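Local structure of 5-Carboxyvanillate Decarboxylase (Novosphingobium aromaticivorans, 4QRN) at residues A[268-280]-A[291-303]. The protein probably removes a carboxyl group from 5-carboxyvanillate as a manganese-dependent decarboxylase of the amidohydrolase family. Numbering follows the deposited sequence.
Sequences LPYWLYRLDYMHQ and MKPLKKTIEGYLK. With 1DF (4-hydroxy-3-methoxy-5-nitrobenzoic acid), chain N.
Helix 268-280 packs here against helix 298-303 and the loop leading into it, just ahead of strand 306-309 of the parallel sheet, and D276 holds the two together by gripping I298 N and E299 N. The axes of the two helical segments run roughly antiparallel, at 135° between their N-to-C directions. Both carboxylate oxygens work. OD1 of D276 takes I298 N at 2.8 Å through its syn lone pair; OD2 accepts E299 N at 3.0 Å, also on the syn side but 21° out of plane. T297, at the N-cap position, accepts G300 N with OG1. Beyond the carboxylate, a water donates to both D276 OD2 and E299 OE1.

Beside this polar clasp, I298 drops as a knob among L272, L275, D276 and H279. With CG anti to its backbone N (chi1 -179°), L272 sends CD1 to I298 CG2 (3.8 Å) and L302 CD1 (3.9 Å). H279 reaches the loop: L294 CD1 comes obliquely to CE1 (3.5 Å), and a water lies in the ring plane at NE2. On another side of 268-280, R274 NH2 bonds nitro oxygen O22 of the inhibitor.

An asparagine in place of D276 would probably leave one of the two amide N-H groups facing an NH2 instead of an acceptor. The carboxylate sits at the helix N-terminus, where the dipole and paired N-H donors are likely to favour its ionised form, though E299 nearby would weigh somewhat against it.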
loop_
_atom_site.group_PDB
_atom_site.type_symbol
_atom_site.label_atom_id
_atom_site.label_comp_id
_atom_site.label_asym_id
_atom_site.label_seq_id
_atom_site.Cartn_x
_atom_site.Cartn_y
_atom_site.Cartn_z
ATOM N N LEU A 268 -2.204 3.037 5.491
ATOM C CA LEU A 268 -3.587 3.492 5.589
ATOM C C LEU A 268 -3.718 4.986 5.909
ATOM O O LEU A 268 -4.599 5.629 5.342
ATOM C CB LEU A 268 -4.407 2.616 6.539
ATOM C CG LEU A 268 -4.472 1.116 6.190
ATOM C CD1 LEU A 268 -5.572 0.443 7.021
ATOM C CD2 LEU A 268 -4.720 0.834 4.713
ATOM N N PRO A 269 -2.858 5.568 6.762
ATOM C CA PRO A 269 -2.994 7.011 7.008
ATOM C C PRO A 269 -2.807 7.838 5.730
ATOM O O PRO A 269 -3.463 8.872 5.557
ATOM C CB PRO A 269 -1.918 7.291 8.073
ATOM C CG PRO A 269 -1.830 5.952 8.815
ATOM C CD PRO A 269 -1.897 4.933 7.692
ATOM N N TYR A 270 -1.891 7.411 4.855
ATOM C CA TYR A 270 -1.627 8.131 3.625
ATOM C C TYR A 270 -2.776 7.968 2.633
ATOM O O TYR A 270 -3.127 8.911 1.912
ATOM C CB TYR A 270 -0.316 7.644 3.053
ATOM C CG TYR A 270 0.187 8.402 1.841
ATOM C CD1 TYR A 270 0.745 9.662 1.961
ATOM C CD2 TYR A 270 0.147 7.815 0.569
ATOM C CE1 TYR A 270 1.256 10.319 0.834
ATOM C CE2 TYR A 270 0.655 8.457 -0.536
ATOM C CZ TYR A 270 1.217 9.700 -0.400
ATOM O OH TYR A 270 1.763 10.362 -1.466
ATOM N N TRP A 271 -3.367 6.777 2.597
ATOM C CA TRP A 271 -4.498 6.494 1.728
ATOM C C TRP A 271 -5.823 7.052 2.253
ATOM O O TRP A 271 -6.847 6.872 1.600
ATOM C CB TRP A 271 -4.686 4.994 1.598
ATOM C CG TRP A 271 -3.748 4.241 0.719
ATOM C CD1 TRP A 271 -2.946 3.206 1.099
ATOM C CD2 TRP A 271 -3.623 4.350 -0.702
ATOM N NE1 TRP A 271 -2.322 2.661 -0.002
ATOM C CE2 TRP A 271 -2.723 3.343 -1.117
ATOM C CE3 TRP A 271 -4.230 5.158 -1.658
ATOM C CZ2 TRP A 271 -2.406 3.139 -2.461
ATOM C CZ3 TRP A 271 -3.896 4.964 -3.002
ATOM C CH2 TRP A 271 -3.012 3.962 -3.377
ATOM N N LEU A 272 -5.841 7.682 3.428
ATOM C CA LEU A 272 -7.103 7.897 4.133
ATOM C C LEU A 272 -8.171 8.593 3.304
ATOM O O LEU A 272 -9.339 8.201 3.340
ATOM C CB LEU A 272 -6.844 8.706 5.395
ATOM C CG LEU A 272 -8.064 8.998 6.249
ATOM C CD1 LEU A 272 -8.783 7.697 6.700
ATOM C CD2 LEU A 272 -7.622 9.856 7.449
ATOM N N TYR A 273 -7.824 9.666 2.593
ATOM C CA TYR A 273 -8.836 10.387 1.830
ATOM C C TYR A 273 -9.514 9.442 0.817
ATOM O O TYR A 273 -10.749 9.450 0.682
ATOM C CB TYR A 273 -8.196 11.579 1.099
ATOM C CG TYR A 273 -9.208 12.446 0.390
ATOM C CD1 TYR A 273 -9.614 12.161 -0.906
ATOM C CD2 TYR A 273 -9.785 13.551 1.044
ATOM C CE1 TYR A 273 -10.564 12.943 -1.526
ATOM C CE2 TYR A 273 -10.703 14.352 0.416
ATOM C CZ TYR A 273 -11.101 14.042 -0.869
ATOM O OH TYR A 273 -12.039 14.857 -1.476
ATOM N N ARG A 274 -8.700 8.670 0.100
ATOM C CA ARG A 274 -9.188 7.713 -0.878
ATOM C C ARG A 274 -9.962 6.576 -0.201
ATOM O O ARG A 274 -10.991 6.131 -0.731
ATOM C CB ARG A 274 -8.019 7.210 -1.699
ATOM C CG ARG A 274 -8.352 6.200 -2.770
ATOM C CD ARG A 274 -7.323 6.392 -3.867
ATOM N NE ARG A 274 -7.319 5.447 -4.968
ATOM C CZ ARG A 274 -8.071 5.546 -6.053
ATOM N NH1 ARG A 274 -9.040 6.474 -6.142
ATOM N NH2 ARG A 274 -7.873 4.676 -7.047
ATOM N N LEU A 275 -9.503 6.089 0.936
ATOM C CA LEU A 275 -10.227 5.048 1.655
ATOM C C LEU A 275 -11.648 5.501 1.963
ATOM O O LEU A 275 -12.623 4.794 1.697
ATOM C CB LEU A 275 -9.531 4.657 2.954
ATOM C CG LEU A 275 -8.145 4.039 2.840
ATOM C CD1 LEU A 275 -7.580 3.766 4.227
ATOM C CD2 LEU A 275 -8.143 2.779 2.004
ATOM N N ASP A 276 -11.779 6.671 2.577
ATOM C CA ASP A 276 -13.112 7.134 2.944
ATOM C C ASP A 276 -13.958 7.459 1.722
ATOM O O ASP A 276 -15.140 7.121 1.699
ATOM C CB ASP A 276 -13.042 8.318 3.912
ATOM C CG ASP A 276 -13.200 7.888 5.382
ATOM O OD1 ASP A 276 -13.989 6.948 5.670
ATOM O OD2 ASP A 276 -12.557 8.501 6.251
ATOM N N TYR A 277 -13.376 8.104 0.712
ATOM C CA TYR A 277 -14.158 8.449 -0.464
ATOM C C TYR A 277 -14.711 7.178 -1.116
ATOM O O TYR A 277 -15.903 7.093 -1.431
ATOM C CB TYR A 277 -13.321 9.246 -1.485
ATOM C CG TYR A 277 -14.185 9.708 -2.631
ATOM C CD1 TYR A 277 -14.371 8.905 -3.739
ATOM C CD2 TYR A 277 -14.885 10.907 -2.556
ATOM C CE1 TYR A 277 -15.218 9.293 -4.781
ATOM C CE2 TYR A 277 -15.740 11.305 -3.560
ATOM C CZ TYR A 277 -15.907 10.497 -4.674
ATOM O OH TYR A 277 -16.757 10.888 -5.683
ATOM N N MET A 278 -13.850 6.199 -1.346
ATOM C CA MET A 278 -14.273 5.004 -2.058
ATOM C C MET A 278 -15.077 4.049 -1.191
ATOM O O MET A 278 -15.959 3.351 -1.714
ATOM C CB MET A 278 -13.077 4.323 -2.732
ATOM C CG MET A 278 -12.485 5.150 -3.875
ATOM S SD MET A 278 -13.762 5.419 -5.146
ATOM C CE MET A 278 -12.874 6.313 -6.402
ATOM N N HIS A 279 -14.831 4.046 0.115
ATOM C CA HIS A 279 -15.690 3.299 1.015
ATOM C C HIS A 279 -17.120 3.849 0.912
ATOM O O HIS A 279 -18.092 3.093 0.726
ATOM C CB HIS A 279 -15.199 3.390 2.458
ATOM C CG HIS A 279 -16.093 2.677 3.403
ATOM N ND1 HIS A 279 -16.871 3.341 4.324
ATOM C CD2 HIS A 279 -16.389 1.364 3.527
ATOM C CE1 HIS A 279 -17.580 2.459 5.002
ATOM N NE2 HIS A 279 -17.300 1.253 4.544
ATOM N N GLN A 280 -17.254 5.169 1.016
ATOM C CA GLN A 280 -18.566 5.793 0.894
ATOM C C GLN A 280 -19.216 5.512 -0.455
ATOM O O GLN A 280 -20.412 5.229 -0.535
ATOM C CB GLN A 280 -18.455 7.300 1.095
ATOM C CG GLN A 280 -18.240 7.648 2.530
ATOM C CD GLN A 280 -19.462 7.393 3.332
ATOM O OE1 GLN A 280 -20.587 7.631 2.891
ATOM N NE2 GLN A 280 -19.261 6.878 4.522
ATOM N N MET A 291 -20.149 -4.907 2.484
ATOM C CA MET A 291 -19.767 -3.554 2.882
ATOM C C MET A 291 -20.969 -2.694 3.216
ATOM O O MET A 291 -21.592 -2.130 2.313
ATOM C CB MET A 291 -19.024 -2.888 1.718
ATOM C CG MET A 291 -18.099 -1.834 2.142
ATOM S SD MET A 291 -16.823 -2.669 2.987
ATOM C CE MET A 291 -15.471 -2.599 1.813
ATOM N N LYS A 292 -21.280 -2.576 4.501
ATOM C CA LYS A 292 -22.483 -1.872 4.928
ATOM C C LYS A 292 -22.169 -0.639 5.767
ATOM O O LYS A 292 -21.026 -0.421 6.147
ATOM C CB LYS A 292 -23.371 -2.856 5.672
ATOM C CG LYS A 292 -23.799 -3.987 4.754
ATOM C CD LYS A 292 -25.109 -4.633 5.161
ATOM C CE LYS A 292 -25.618 -5.577 4.071
ATOM N NZ LYS A 292 -25.670 -4.935 2.715
ATOM N N PRO A 293 -23.180 0.204 6.034
ATOM C CA PRO A 293 -22.899 1.457 6.746
ATOM C C PRO A 293 -22.230 1.266 8.108
ATOM O O PRO A 293 -22.542 0.353 8.872
ATOM C CB PRO A 293 -24.274 2.100 6.875
ATOM C CG PRO A 293 -25.014 1.577 5.684
ATOM C CD PRO A 293 -24.563 0.166 5.526
ATOM N N LEU A 294 -21.285 2.151 8.376
ATOM C CA LEU A 294 -20.555 2.192 9.633
ATOM C C LEU A 294 -20.960 3.422 10.411
ATOM O O LEU A 294 -21.423 4.405 9.837
ATOM C CB LEU A 294 -19.053 2.263 9.353
ATOM C CG LEU A 294 -18.467 1.128 8.515
ATOM C CD1 LEU A 294 -16.984 1.355 8.248
ATOM C CD2 LEU A 294 -18.677 -0.212 9.188
ATOM N N LYS A 295 -20.775 3.376 11.720
ATOM C CA LYS A 295 -21.163 4.513 12.556
ATOM C C LYS A 295 -20.193 5.683 12.458
ATOM O O LYS A 295 -20.597 6.817 12.688
ATOM C CB LYS A 295 -21.326 4.108 14.017
ATOM C CG LYS A 295 -22.486 3.163 14.270
ATOM C CD LYS A 295 -22.594 2.819 15.748
ATOM C CE LYS A 295 -23.735 1.854 15.986
ATOM N NZ LYS A 295 -23.739 1.316 17.372
ATOM N N LYS A 296 -18.937 5.404 12.117
ATOM C CA LYS A 296 -17.929 6.460 11.941
ATOM C C LYS A 296 -17.325 6.336 10.551
ATOM O O LYS A 296 -17.486 5.318 9.870
ATOM C CB LYS A 296 -16.785 6.368 12.969
ATOM C CG LYS A 296 -17.254 6.372 14.403
ATOM C CD LYS A 296 -16.080 6.421 15.380
ATOM C CE LYS A 296 -16.577 6.614 16.803
ATOM N NZ LYS A 296 -15.452 6.845 17.715
ATOM N N THR A 297 -16.638 7.384 10.128
ATOM C CA THR A 297 -15.758 7.304 8.970
ATOM C C THR A 297 -14.511 6.503 9.323
ATOM O O THR A 297 -14.193 6.282 10.498
ATOM C CB THR A 297 -15.327 8.704 8.519
ATOM O OG1 THR A 297 -14.614 9.315 9.600
ATOM C CG2 THR A 297 -16.539 9.561 8.141
ATOM N N ILE A 298 -13.789 6.088 8.289
ATOM C CA ILE A 298 -12.513 5.418 8.513
ATOM C C ILE A 298 -11.573 6.352 9.279
ATOM O O ILE A 298 -10.875 5.916 10.201
ATOM C CB ILE A 298 -11.911 4.911 7.178
ATOM C CG1 ILE A 298 -12.847 3.822 6.611
ATOM C CG2 ILE A 298 -10.505 4.356 7.407
ATOM C CD1 ILE A 298 -12.486 3.361 5.212
ATOM N N GLU A 299 -11.576 7.639 8.941
ATOM C CA GLU A 299 -10.815 8.616 9.700
ATOM C C GLU A 299 -11.198 8.587 11.191
ATOM O O GLU A 299 -10.314 8.603 12.075
ATOM C CB GLU A 299 -11.038 9.998 9.104
ATOM C CG GLU A 299 -10.339 11.083 9.890
ATOM C CD GLU A 299 -10.443 12.410 9.223
ATOM O OE1 GLU A 299 -11.388 12.612 8.432
ATOM O OE2 GLU A 299 -9.571 13.250 9.479
ATOM N N GLY A 300 -12.501 8.542 11.465
ATOM C CA GLY A 300 -12.954 8.451 12.836
ATOM C C GLY A 300 -12.401 7.243 13.567
ATOM O O GLY A 300 -11.976 7.366 14.725
ATOM N N TYR A 301 -12.400 6.086 12.922
ATOM C CA TYR A 301 -11.851 4.900 13.575
ATOM C C TYR A 301 -10.351 5.031 13.778
ATOM O O TYR A 301 -9.839 4.535 14.776
ATOM C CB TYR A 301 -12.160 3.610 12.791
ATOM C CG TYR A 301 -13.641 3.319 12.729
ATOM C CD1 TYR A 301 -14.374 3.075 13.895
ATOM C CD2 TYR A 301 -14.319 3.327 11.520
ATOM C CE1 TYR A 301 -15.735 2.831 13.843
ATOM C CE2 TYR A 301 -15.670 3.099 11.456
ATOM C CZ TYR A 301 -16.377 2.856 12.615
ATOM O OH TYR A 301 -17.734 2.668 12.507
ATOM N N LEU A 302 -9.636 5.654 12.845
ATOM C CA LEU A 302 -8.200 5.840 13.080
ATOM C C LEU A 302 -7.956 6.673 14.319
ATOM O O LEU A 302 -7.013 6.417 15.060
ATOM C CB LEU A 302 -7.498 6.487 11.897
ATOM C CG LEU A 302 -7.415 5.654 10.630
ATOM C CD1 LEU A 302 -6.575 6.431 9.641
ATOM C CD2 LEU A 302 -6.826 4.281 10.876
ATOM N N LYS A 303 -8.806 7.653 14.567
ATOM C CA LYS A 303 -8.595 8.550 15.688
ATOM C C LYS A 303 -9.074 7.980 17.023
ATOM O O LYS A 303 -8.652 8.472 18.060
ATOM C CB LYS A 303 -9.259 9.892 15.408
ATOM C CG LYS A 303 -8.563 10.675 14.297
ATOM C CD LYS A 303 -9.254 11.999 14.059
ATOM C CE LYS A 303 -8.465 12.899 13.129
ATOM N NZ LYS A 303 -9.123 14.227 12.997
HETATM C C1 1DF N . -12.523 3.692 -10.658
HETATM C CO1 1DF N . -11.596 4.635 -10.277
HETATM C CO2 1DF N . -12.440 3.104 -11.919
HETATM C CM1 1DF N . -10.594 4.949 -11.209
HETATM C CM2 1DF N . -11.535 3.569 -12.854
HETATM O OM 1DF N . -11.425 3.060 -14.117
HETATM C CZ 1DF N . -10.649 4.569 -12.524
HETATM C CC 1DF N . -13.611 3.302 -9.762
HETATM C CV 1DF N . -12.110 1.877 -14.413
HETATM O O1 1DF N . -14.133 2.177 -9.892
HETATM O O2 1DF N . -14.055 4.133 -8.882
HETATM O O3 1DF N . -9.927 5.180 -13.473
HETATM N N 1DF N . -9.333 5.535 -10.643
HETATM O O11 1DF N . -8.334 5.727 -11.286
HETATM O O22 1DF N . -9.273 5.637 -9.398
HETATM O O HOH W 1 -12.388 11.128 6.025
HETATM O O HOH W 2 -18.515 -1.027 5.441
#